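Local structure of disease resistance protein RRS1 (Arabidopsis thaliana, 5W3X) at residues H48-T53 against H74-P79. The protein binds W-box DNA through its WRKY domain, the part present here, and acts with RPS4 in resistance to fungal and bacterial pathogens. Numbering follows the deposited sequence.
With ZN (zinc ion), chain G.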
loop_
_atom_site.group_PDB
_atom_site.type_symbol
_atom_site.label_atom_id
_atom_site.label_comp_id
_atom_site.label_asym_id
_atom_site.label_seq_id
_atom_site.Cartn_x
_atom_site.Cartn_y
_atom_site.Cartn_z
ATOM N N HIS B 48 -21.267 3.580 -17.574
ATOM C CA HIS B 48 -22.243 2.525 -17.821
ATOM C C HIS B 48 -22.327 1.453 -16.740
ATOM O O HIS B 48 -23.122 0.517 -16.856
ATOM C CB HIS B 48 -21.940 1.852 -19.156
ATOM C CG HIS B 48 -22.252 2.705 -20.341
ATOM N ND1 HIS B 48 -21.434 3.732 -20.755
ATOM C CD2 HIS B 48 -23.309 2.699 -21.188
ATOM C CE1 HIS B 48 -21.964 4.314 -21.818
ATOM N NE2 HIS B 48 -23.102 3.707 -22.100
ATOM N N GLY B 49 -21.511 1.579 -15.697
ATOM C CA GLY B 49 -21.467 0.566 -14.655
ATOM C C GLY B 49 -20.863 -0.756 -15.113
ATOM O O GLY B 49 -21.002 -1.765 -14.422
ATOM N N CYS B 50 -20.177 -0.755 -16.258
ATOM C CA CYS B 50 -19.616 -1.989 -16.819
ATOM C C CYS B 50 -18.626 -2.631 -15.847
ATOM O O CYS B 50 -17.769 -1.947 -15.275
ATOM C CB CYS B 50 -18.939 -1.711 -18.170
ATOM S SG CYS B 50 -18.242 -3.189 -19.006
ATOM N N LYS B 51 -18.751 -3.942 -15.662
ATOM C CA LYS B 51 -17.973 -4.654 -14.647
ATOM C C LYS B 51 -16.777 -5.419 -15.221
ATOM O O LYS B 51 -16.026 -6.077 -14.489
ATOM C CB LYS B 51 -18.883 -5.616 -13.878
ATOM C CG LYS B 51 -19.905 -4.925 -12.997
ATOM C CD LYS B 51 -20.721 -5.939 -12.207
ATOM C CE LYS B 51 -21.636 -5.251 -11.206
ATOM N NZ LYS B 51 -22.407 -6.230 -10.390
ATOM N N ALA B 52 -16.602 -5.322 -16.532
ATOM C CA ALA B 52 -15.568 -6.078 -17.224
ATOM C C ALA B 52 -14.162 -5.647 -16.800
ATOM O O ALA B 52 -13.827 -4.465 -16.828
ATOM C CB ALA B 52 -15.739 -5.936 -18.726
ATOM N N THR B 53 -13.358 -6.620 -16.382
ATOM C CA THR B 53 -11.957 -6.390 -16.045
ATOM C C THR B 53 -11.054 -7.349 -16.813
ATOM O O THR B 53 -11.505 -8.379 -17.314
ATOM C CB THR B 53 -11.701 -6.573 -14.547
ATOM O OG1 THR B 53 -11.962 -7.933 -14.200
ATOM C CG2 THR B 53 -12.620 -5.678 -13.733
ATOM N N HIS B 74 -19.126 -7.317 -20.622
ATOM C CA HIS B 74 -19.446 -5.927 -20.907
ATOM C C HIS B 74 -20.959 -5.752 -21.000
ATOM O O HIS B 74 -21.648 -6.606 -21.554
ATOM C CB HIS B 74 -18.777 -5.474 -22.201
ATOM C CG HIS B 74 -17.284 -5.429 -22.125
ATOM N ND1 HIS B 74 -16.590 -4.271 -21.844
ATOM C CD2 HIS B 74 -16.351 -6.394 -22.301
ATOM C CE1 HIS B 74 -15.294 -4.526 -21.851
ATOM N NE2 HIS B 74 -15.122 -5.806 -22.126
ATOM N N ASN B 75 -21.475 -4.660 -20.441
ATOM C CA ASN B 75 -22.910 -4.369 -20.518
ATOM C C ASN B 75 -23.209 -3.303 -21.563
ATOM O O ASN B 75 -24.070 -2.449 -21.368
ATOM C CB ASN B 75 -23.454 -3.936 -19.149
ATOM C CG ASN B 75 -22.869 -2.610 -18.664
ATOM O OD1 ASN B 75 -21.964 -2.045 -19.283
ATOM N ND2 ASN B 75 -23.381 -2.119 -17.537
ATOM N N HIS B 76 -22.499 -3.367 -22.682
ATOM C CA HIS B 76 -22.645 -2.380 -23.747
ATOM C C HIS B 76 -21.993 -2.918 -25.018
ATOM O O HIS B 76 -21.130 -3.792 -24.943
ATOM C CB HIS B 76 -22.013 -1.052 -23.334
ATOM C CG HIS B 76 -20.564 -1.169 -22.992
ATOM N ND1 HIS B 76 -19.565 -1.007 -23.928
ATOM C CD2 HIS B 76 -19.944 -1.462 -21.824
ATOM C CE1 HIS B 76 -18.391 -1.183 -23.348
ATOM N NE2 HIS B 76 -18.594 -1.455 -22.072
ATOM N N PRO B 77 -22.409 -2.412 -26.191
ATOM C CA PRO B 77 -21.798 -2.898 -27.434
ATOM C C PRO B 77 -20.331 -2.501 -27.560
ATOM O O PRO B 77 -19.860 -1.650 -26.806
ATOM C CB PRO B 77 -22.639 -2.225 -28.529
ATOM C CG PRO B 77 -23.251 -1.028 -27.864
ATOM C CD PRO B 77 -23.506 -1.459 -26.449
ATOM N N ARG B 78 -19.630 -3.112 -28.512
ATOM C CA ARG B 78 -18.242 -2.763 -28.795
ATOM C C ARG B 78 -18.122 -1.295 -29.197
ATOM O O ARG B 78 -18.938 -0.792 -29.964
ATOM C CB ARG B 78 -17.679 -3.660 -29.904
ATOM C CG ARG B 78 -17.827 -5.152 -29.648
ATOM C CD ARG B 78 -17.319 -5.964 -30.831
ATOM N N PRO B 79 -17.098 -0.606 -28.677
ATOM C CA PRO B 79 -16.862 0.815 -28.966
ATOM C C PRO B 79 -16.549 1.093 -30.437
ATOM O O PRO B 79 -15.382 1.100 -30.832
ATOM C CB PRO B 79 -15.658 1.158 -28.078
ATOM C CG PRO B 79 -15.002 -0.150 -27.796
ATOM C CD PRO B 79 -16.116 -1.142 -27.721
HETATM ZN ZN ZN G . -17.239 -2.448 -20.751
#
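C50, H74 and H76 meet at a zinc ion, which draws the loop 48-53 and the loop 74-79 together. The C50 side chain starts at CB, which lies 3.2 Å from N75 OD1. C50 SG stands anti to the backbone N and reaches the zinc at 2.1 Å. The same sulfur takes a weak, long hydrogen bond from A52 N. It lies near the plane of the H76 ring, at its edge, and meets the H74 ring obliquely. The two histidines use different nitrogens: H74 binds zinc through ND1 at 2.2 Å, H76 through NE2. C42, at the end of strand 37-42, is the fourth ligand. This is the C2H2 zinc site of the WRKY domain. It ties the segment that follows strand 66-71 to the loop between strands 37-42 and 53-58. A52 sets its methyl over one face of the H74 ring. A52 CB lies 3.4 Å from the centroid of the H74 ring, 9° off its normal, a CH-pi contact. The ring of W20 stacks with that of H74. N75 CG sits between its backbone N and carbonyl carbon (chi1 65°), and the amide reaches the backbone of H48 and the CA and CB of C50. N75 ND2 donates to H48 O, 2.7 Å away, with an N-H...O angle of 153°. OD1 is buried against C50 with no polar partner. The second ring nitrogen of H76, ND1, donates to P77 O at 3.0 Å, although P77 O lies out of the ring plane. Together with the zinc bond at NE2, this bond limits how far the H76 ring can turn. The ring of Y44 meets H76 edge-to-face.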